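Side-chain contacts in coiled-coil and C2 domain-containing protein 1-like (PDB 6EI6), which binds monophosphorylated phosphatidylinositols and regulates the ESCRT pathway in endosomal protein sorting, probably by preventing inappropriate polymerisation of the ESCRT-III component shrub: residues F184-F188 and K189-V193; V249-P252 and I253-Q257. All blocks are in the same frame, centred on the assembly; numbering follows the deposited sequence.

Contact 1 of 2, residues F184-F188 and K189-V193; sequences FQRIF and KRHGV. With SO4 (sulfate ion), chain C.
Arg186, Arg190 and His191 crowd together at the end of a helix. With CG anti to the backbone N (chi1 -160°) and a bend at chi2 (-127°), the Arg186 chain turns its guanidinium to the imidazole. His191 NE2 sits over the centre of one guanidinium face, 3.2 Å from Arg186 CZ; ring and guanidinium planes stand 75° apart, so the imidazole meets that face with its edge. Arg190 crosses Arg186 at about a right angle, its NE at the guanidinium edge, 3.0 Å from Arg186 NE; both atoms are donors and cannot bond to each other, and the exact closeness is doubtful.

This is the carboxyl end of helix 182-190 in the C2 domain, where the chain turns directly into strand 192-199. Lys189 N donates to Gln185 O (2.9 Å), Arg190 N to Arg186 O, and His191 N to Ile187 O, His191 being the first residue to leave helical angles. A water donates to both Phe188 O and His191 O, bridging the last turn to the outgoing chain.

A sulfate, probably from the crystallisation liquor, accepts from His191 ND1 through O2 (2.9 Å) and from Gly192 N through O1 (3.2 Å); Lys216 also binds it. Lys189 leads away to a salt bridge with Glu221, whereas buried Ile187 and Phe188 face inward, Phe188 onto Leu120 of strand 119-128.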
ATOM      1  N   PHE A 184       8.312  10.721  11.582  1.00 73.62           N
ATOM      2  CA  PHE A 184       7.096  10.140  11.025  1.00 67.28           C
ATOM      3  C   PHE A 184       7.404   9.384   9.744  1.00 65.61           C
ATOM      4  O   PHE A 184       6.772   8.361   9.442  1.00 59.42           O
ATOM      5  CB  PHE A 184       6.068  11.219  10.736  1.00 66.90           C
ATOM      6  CG  PHE A 184       4.944  11.259  11.711  1.00 69.23           C
ATOM      7  CD1 PHE A 184       4.077  10.184  11.840  1.00 68.31           C
ATOM      8  CD2 PHE A 184       4.742  12.388  12.493  1.00 76.74           C
ATOM      9  CE1 PHE A 184       3.023  10.227  12.747  1.00 72.37           C
ATOM     10  CE2 PHE A 184       3.696  12.449  13.390  1.00 77.84           C
ATOM     11  CZ  PHE A 184       2.834  11.369  13.528  1.00 76.86           C
ATOM     12  N   GLN A 185       8.339   9.912   8.949  1.00 66.57           N
ATOM     13  CA  GLN A 185       8.801   9.186   7.775  1.00 64.38           C
ATOM     14  C   GLN A 185       9.490   7.883   8.179  1.00 61.26           C
ATOM     15  O   GLN A 185       9.348   6.866   7.492  1.00 54.46           O
ATOM     16  CB  GLN A 185       9.714  10.088   6.944  1.00 66.12           C
ATOM     17  CG  GLN A 185       9.038  11.410   6.529  1.00 70.60           C
ATOM     18  CD  GLN A 185       9.990  12.615   6.513  1.00 72.30           C
ATOM     19  OE1 GLN A 185      11.197  12.474   6.313  1.00 74.87           O
ATOM     20  NE2 GLN A 185       9.437  13.806   6.727  1.00 66.70           N
ATOM     21  N   ARG A 186      10.233   7.898   9.295  1.00 64.38           N
ATOM     22  CA  ARG A 186      10.718   6.672   9.936  1.00 63.84           C
ATOM     23  C   ARG A 186       9.604   5.646  10.080  1.00 59.40           C
ATOM     24  O   ARG A 186       9.735   4.477   9.684  1.00 58.31           O
ATOM     25  CB  ARG A 186      11.278   7.006  11.326  1.00 71.09           C
ATOM     26  CG  ARG A 186      12.252   5.923  11.898  1.00 76.91           C
ATOM     27  CD  ARG A 186      11.963   5.348  13.333  1.00 81.57           C
ATOM     28  NE  ARG A 186      12.712   4.093  13.431  1.00 79.79           N
ATOM     29  CZ  ARG A 186      13.019   3.398  14.527  1.00 79.78           C
ATOM     30  NH1 ARG A 186      12.684   3.810  15.743  1.00 75.18           N
ATOM     31  NH2 ARG A 186      13.704   2.265  14.380  1.00 73.24           N
ATOM     32  N   ILE A 187       8.492   6.088  10.649  1.00 60.87           N
ATOM     33  CA  ILE A 187       7.409   5.178  10.980  1.00 54.48           C
ATOM     34  C   ILE A 187       6.863   4.535   9.714  1.00 53.59           C
ATOM     35  O   ILE A 187       6.652   3.318   9.663  1.00 52.27           O
ATOM     36  CB  ILE A 187       6.327   5.928  11.774  1.00 56.20           C
ATOM     37  CG1 ILE A 187       6.799   6.161  13.223  1.00 61.12           C
ATOM     38  CG2 ILE A 187       4.982   5.197  11.711  1.00 50.24           C
ATOM     39  CD1 ILE A 187       6.008   7.244  13.947  1.00 64.58           C
ATOM     40  N   PHE A 188       6.646   5.335   8.662  1.00 51.04           N
ATOM     41  CA  PHE A 188       6.181   4.753   7.408  1.00 45.97           C
ATOM     42  C   PHE A 188       7.226   3.850   6.773  1.00 47.71           C
ATOM     43  O   PHE A 188       6.864   2.864   6.124  1.00 46.63           O
ATOM     44  CB  PHE A 188       5.769   5.847   6.437  1.00 46.22           C
ATOM     45  CG  PHE A 188       4.433   6.412   6.728  1.00 45.64           C
ATOM     46  CD1 PHE A 188       3.302   5.840   6.179  1.00 43.38           C
ATOM     47  CD2 PHE A 188       4.298   7.488   7.591  1.00 44.45           C
ATOM     48  CE1 PHE A 188       2.044   6.354   6.465  1.00 42.86           C
ATOM     49  CE2 PHE A 188       3.060   8.005   7.880  1.00 43.66           C
ATOM     50  CZ  PHE A 188       1.927   7.443   7.314  1.00 46.47           C
ATOM     51  N   LYS A 189       8.517   4.134   6.974  1.00 48.78           N
ATOM     52  CA  LYS A 189       9.551   3.309   6.358  1.00 51.68           C
ATOM     53  C   LYS A 189       9.637   1.937   7.022  1.00 52.81           C
ATOM     54  O   LYS A 189       9.728   0.907   6.342  1.00 51.11           O
ATOM     55  CB  LYS A 189      10.903   4.023   6.429  1.00 55.05           C
ATOM     56  CG  LYS A 189      11.915   3.555   5.360  1.00 57.08           C
ATOM     57  CD  LYS A 189      12.937   4.671   5.015  1.00 61.42           C
ATOM     58  CE  LYS A 189      13.426   4.605   3.558  1.00 64.45           C
ATOM     59  NZ  LYS A 189      12.400   5.098   2.567  1.00 64.27           N
ATOM     60  N   ARG A 190       9.591   1.902   8.355  1.00 55.84           N
ATOM     61  CA  ARG A 190      10.065   0.732   9.080  1.00 59.38           C
ATOM     62  C   ARG A 190       8.986   0.008   9.871  1.00 57.94           C
ATOM     63  O   ARG A 190       9.192  -1.152  10.243  1.00 60.87           O
ATOM     64  CB  ARG A 190      11.213   1.109  10.032  1.00 61.53           C
ATOM     65  CG  ARG A 190      12.534   1.371   9.343  1.00 65.72           C
ATOM     66  CD  ARG A 190      13.680   1.570  10.314  1.00 76.84           C
ATOM     67  NE  ARG A 190      13.824   2.917  10.870  1.00 79.19           N
ATOM     68  CZ  ARG A 190      14.919   3.659  10.679  1.00 85.23           C
ATOM     69  NH1 ARG A 190      15.919   3.190   9.961  1.00 87.65           N
ATOM     70  NH2 ARG A 190      15.047   4.870  11.205  1.00 83.08           N
ATOM     71  N   HIS A 191       7.864   0.650  10.160  1.00 55.81           N
ATOM     72  CA  HIS A 191       6.962   0.218  11.225  1.00 53.68           C
ATOM     73  C   HIS A 191       5.578  -0.058  10.649  1.00 51.81           C
ATOM     74  O   HIS A 191       5.357   0.022   9.437  1.00 51.28           O
ATOM     75  CB  HIS A 191       6.943   1.268  12.345  1.00 53.70           C
ATOM     76  CG  HIS A 191       8.282   1.462  13.001  1.00 62.32           C
ATOM     77  ND1 HIS A 191       9.027   0.414  13.508  1.00 66.90           N
ATOM     78  CD2 HIS A 191       9.013   2.579  13.221  1.00 64.56           C
ATOM     79  CE1 HIS A 191      10.156   0.880  14.016  1.00 65.68           C
ATOM     80  NE2 HIS A 191      10.170   2.192  13.857  1.00 67.60           N
ATOM     81  N   GLY A 192       4.643  -0.403  11.530  1.00 50.29           N
ATOM     82  CA  GLY A 192       3.353  -0.874  11.087  1.00 39.73           C
ATOM     83  C   GLY A 192       2.250  -0.556  12.074  1.00 46.31           C
ATOM     84  O   GLY A 192       2.471   0.054  13.123  1.00 48.43           O
ATOM     85  N   VAL A 193       1.041  -0.977  11.703  1.00 42.13           N
ATOM     86  CA  VAL A 193      -0.172  -0.853  12.501  1.00 42.09           C
ATOM     87  C   VAL A 193      -0.527  -2.231  13.050  1.00 47.13           C
ATOM     88  O   VAL A 193      -0.535  -3.212  12.298  1.00 43.95           O
ATOM     89  CB  VAL A 193      -1.324  -0.314  11.639  1.00 47.19           C
ATOM     90  CG1 VAL A 193      -2.552  -0.077  12.476  1.00 46.64           C
ATOM     91  CG2 VAL A 193      -0.884   0.942  10.914  1.00 49.42           C
TER
HETATM   92  S   SO4 C 901       6.539  -2.456  14.088  1.00 87.64           S
HETATM   93  O1  SO4 C 901       5.812  -1.203  14.358  1.00 74.54           O
HETATM   94  O2  SO4 C 901       7.993  -2.223  14.067  1.00 74.90           O
HETATM   95  O3  SO4 C 901       6.101  -2.999  12.789  1.00 70.10           O
HETATM   96  O4  SO4 C 901       6.246  -3.407  15.169  1.00 94.68           O
HETATM   97  O   HOH W   1       6.911   0.230   7.131  1.00 45.35           O

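Contact 2 of 2, residues V249-P252 and I253-Q257; sequences VRNP and ILTKQ
Pro252 and Thr255 meet through hydrogen bonds that converge on one carbonyl oxygen, Pro252 O. The Thr255 hydroxyl donates to it over 2.8 Å between OG1 and Pro252 O, tilted 21° from the carbonyl plane. Thr255 N adds a weak bond to the same oxygen, with 3.2 Å between Thr255 N and Pro252 O. From the opposite face of that carbonyl comes the side-chain amide of Asn251, whose ND2 donates over 3.2 Å to Pro252 O. This donor stands above the carbonyl plane, 37° out of it, while the oxygen lies close to the plane of the Asn251 amide. The asparagine reaches this place because its CG sits between the backbone N and the carbonyl carbon (chi1 49°), which swings the amide along its own chain toward Thr255; the two side chains cross at about a right angle. Arg179 contributes from outside, bonding to Asn251 O and more weakly to Pro252 O.

Van der Waals contacts fill in around these bonds. Thr255 OG1 lies against the proline ring, 3.2 Å from Pro252 CD, and Thr255 CB rests beside the amide, 3.6 Å from Asn251 ND2. Thr255, a buried residue, also touches Ile108 and Val109, and its hydroxyl has Pro252 O as acceptor.

The backbone from Pro252 to Thr255 forms a type I beta turn, and Leu254 occupies the N-cap position of helix 255-263, so the whole arrangement is a turn leading into a helix, joining strand 241-249 of the C2 beta-sandwich to that helix.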
ATOM      1  N   VAL A 249      -4.167   6.950   2.680  1.00 46.48           N
ATOM      2  CA  VAL A 249      -3.699   8.325   2.804  1.00 49.17           C
ATOM      3  C   VAL A 249      -4.159   9.106   1.578  1.00 48.32           C
ATOM      4  O   VAL A 249      -4.587   8.533   0.571  1.00 45.70           O
ATOM      5  CB  VAL A 249      -2.176   8.414   2.972  1.00 41.80           C
ATOM      6  CG1 VAL A 249      -1.788   7.903   4.335  1.00 40.42           C
ATOM      7  CG2 VAL A 249      -1.492   7.612   1.874  1.00 43.01           C
ATOM      8  N   ARG A 250      -4.113  10.438   1.702  1.00 45.62           N
ATOM      9  CA  ARG A 250      -4.485  11.295   0.579  1.00 52.96           C
ATOM     10  C   ARG A 250      -3.496  11.157  -0.578  1.00 50.88           C
ATOM     11  O   ARG A 250      -3.891  11.164  -1.743  1.00 45.60           O
ATOM     12  CB  ARG A 250      -4.577  12.754   1.026  1.00 53.20           C
ATOM     13  CG  ARG A 250      -4.074  13.729  -0.013  1.00 56.18           C
ATOM     14  CD  ARG A 250      -4.733  15.093   0.059  1.00 59.70           C
ATOM     15  NE  ARG A 250      -6.014  15.085  -0.647  1.00 66.78           N
ATOM     16  CZ  ARG A 250      -6.730  16.174  -0.907  1.00 62.23           C
ATOM     17  NH1 ARG A 250      -6.281  17.357  -0.528  1.00 62.36           N
ATOM     18  NH2 ARG A 250      -7.889  16.076  -1.548  1.00 61.03           N
ATOM     19  N   ASN A 251      -2.209  11.037  -0.292  1.00 48.51           N
ATOM     20  CA  ASN A 251      -1.265  10.726  -1.354  1.00 49.24           C
ATOM     21  C   ASN A 251      -0.064  10.048  -0.722  1.00 42.34           C
ATOM     22  O   ASN A 251       0.112  10.116   0.500  1.00 42.49           O
ATOM     23  CB  ASN A 251      -0.862  11.988  -2.142  1.00 45.15           C
ATOM     24  CG  ASN A 251      -0.457  13.134  -1.245  1.00 49.91           C
ATOM     25  OD1 ASN A 251      -1.240  14.052  -1.018  1.00 56.40           O
ATOM     26  ND2 ASN A 251       0.769  13.103  -0.741  1.00 46.11           N
ATOM     27  N   PRO A 252       0.765   9.368  -1.515  1.00 38.32           N
ATOM     28  CA  PRO A 252       1.907   8.656  -0.937  1.00 35.44           C
ATOM     29  C   PRO A 252       2.869   9.597  -0.229  1.00 41.81           C
ATOM     30  O   PRO A 252       2.950  10.788  -0.535  1.00 41.65           O
ATOM     31  CB  PRO A 252       2.563   7.990  -2.151  1.00 37.45           C
ATOM     32  CG  PRO A 252       1.472   7.862  -3.163  1.00 35.27           C
ATOM     33  CD  PRO A 252       0.574   9.046  -2.943  1.00 37.46           C
ATOM     34  N   ILE A 253       3.587   9.049   0.754  1.00 38.58           N
ATOM     35  CA  ILE A 253       4.595   9.821   1.471  1.00 40.23           C
ATOM     36  C   ILE A 253       5.580  10.449   0.489  1.00 41.60           C
ATOM     37  O   ILE A 253       5.914  11.636   0.584  1.00 41.41           O
ATOM     38  CB  ILE A 253       5.320   8.933   2.504  1.00 42.07           C
ATOM     39  CG1 ILE A 253       4.320   8.219   3.417  1.00 42.32           C
ATOM     40  CG2 ILE A 253       6.274   9.759   3.341  1.00 37.38           C
ATOM     41  CD1 ILE A 253       3.276   9.114   3.978  1.00 41.93           C
ATOM     42  N   LEU A 254       6.075   9.654  -0.457  1.00 42.09           N
ATOM     43  CA  LEU A 254       7.044  10.120  -1.448  1.00 41.58           C
ATOM     44  C   LEU A 254       6.375  10.629  -2.718  1.00 41.03           C
ATOM     45  O   LEU A 254       6.817  10.324  -3.835  1.00 41.18           O
ATOM     46  CB  LEU A 254       8.028   9.001  -1.767  1.00 43.83           C
ATOM     47  CG  LEU A 254       8.648   8.322  -0.549  1.00 43.43           C
ATOM     48  CD1 LEU A 254       9.571   7.165  -0.993  1.00 37.58           C
ATOM     49  CD2 LEU A 254       9.378   9.370   0.283  1.00 33.86           C
ATOM     50  N   THR A 255       5.287  11.384  -2.562  1.00 39.97           N
ATOM     51  CA  THR A 255       4.625  11.994  -3.702  1.00 41.39           C
ATOM     52  C   THR A 255       5.559  12.950  -4.436  1.00 40.90           C
ATOM     53  O   THR A 255       5.543  13.018  -5.670  1.00 39.85           O
ATOM     54  CB  THR A 255       3.367  12.719  -3.237  1.00 44.25           C
ATOM     55  OG1 THR A 255       2.296  11.775  -3.069  1.00 46.09           O
ATOM     56  CG2 THR A 255       2.961  13.795  -4.245  1.00 46.88           C
ATOM     57  N   LYS A 256       6.410  13.659  -3.695  1.00 40.68           N
ATOM     58  CA  LYS A 256       7.207  14.720  -4.299  1.00 44.52           C
ATOM     59  C   LYS A 256       8.151  14.155  -5.340  1.00 46.78           C
ATOM     60  O   LYS A 256       8.201  14.651  -6.475  1.00 50.06           O
ATOM     61  CB  LYS A 256       7.983  15.484  -3.230  1.00 48.73           C
ATOM     62  CG  LYS A 256       8.772  16.660  -3.771  1.00 62.33           C
ATOM     63  CD  LYS A 256       9.406  17.495  -2.650  1.00 68.51           C
ATOM     64  CE  LYS A 256       9.965  18.821  -3.198  1.00 73.52           C
ATOM     65  NZ  LYS A 256       9.654  20.026  -2.344  1.00 74.77           N
ATOM     66  N   GLN A 257       8.900  13.102  -4.985  1.00 41.09           N
ATOM     67  CA  GLN A 257       9.810  12.512  -5.954  1.00 41.61           C
ATOM     68  C   GLN A 257       9.097  11.678  -7.013  1.00 40.85           C
ATOM     69  O   GLN A 257       9.645  11.498  -8.103  1.00 39.47           O
ATOM     70  CB  GLN A 257      10.886  11.672  -5.269  1.00 44.06           C
ATOM     71  CG  GLN A 257      10.433  10.624  -4.323  1.00 50.85           C
ATOM     72  CD  GLN A 257      11.576  10.205  -3.404  1.00 55.95           C
ATOM     73  OE1 GLN A 257      11.664  10.675  -2.265  1.00 62.91           O
ATOM     74  NE2 GLN A 257      12.476   9.337  -3.906  1.00 51.53           N
TER

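Contact 1 comes first along the chain, in the C2 domain, turning helix 182-190 into strand 192-199 of one four-stranded sheet. The chain then runs through strands 208-216 and 225-233 to strand 241-249 of the second sheet, and contact 2 follows it into helix 255-263. Both are local, one a helix end and the other a beta turn at a helix start; they stand in series, neither enclosing nor crossing the other. In space their centres are about 14 Å apart, and they touch where Phe188 CG packs 3.8 Å from Ile253 CG1. Arg179, whose backbone O accepts from Gln185, bridges the two regions, and Glu221 pairs with Lys189 and, through its backbone, with Leu254.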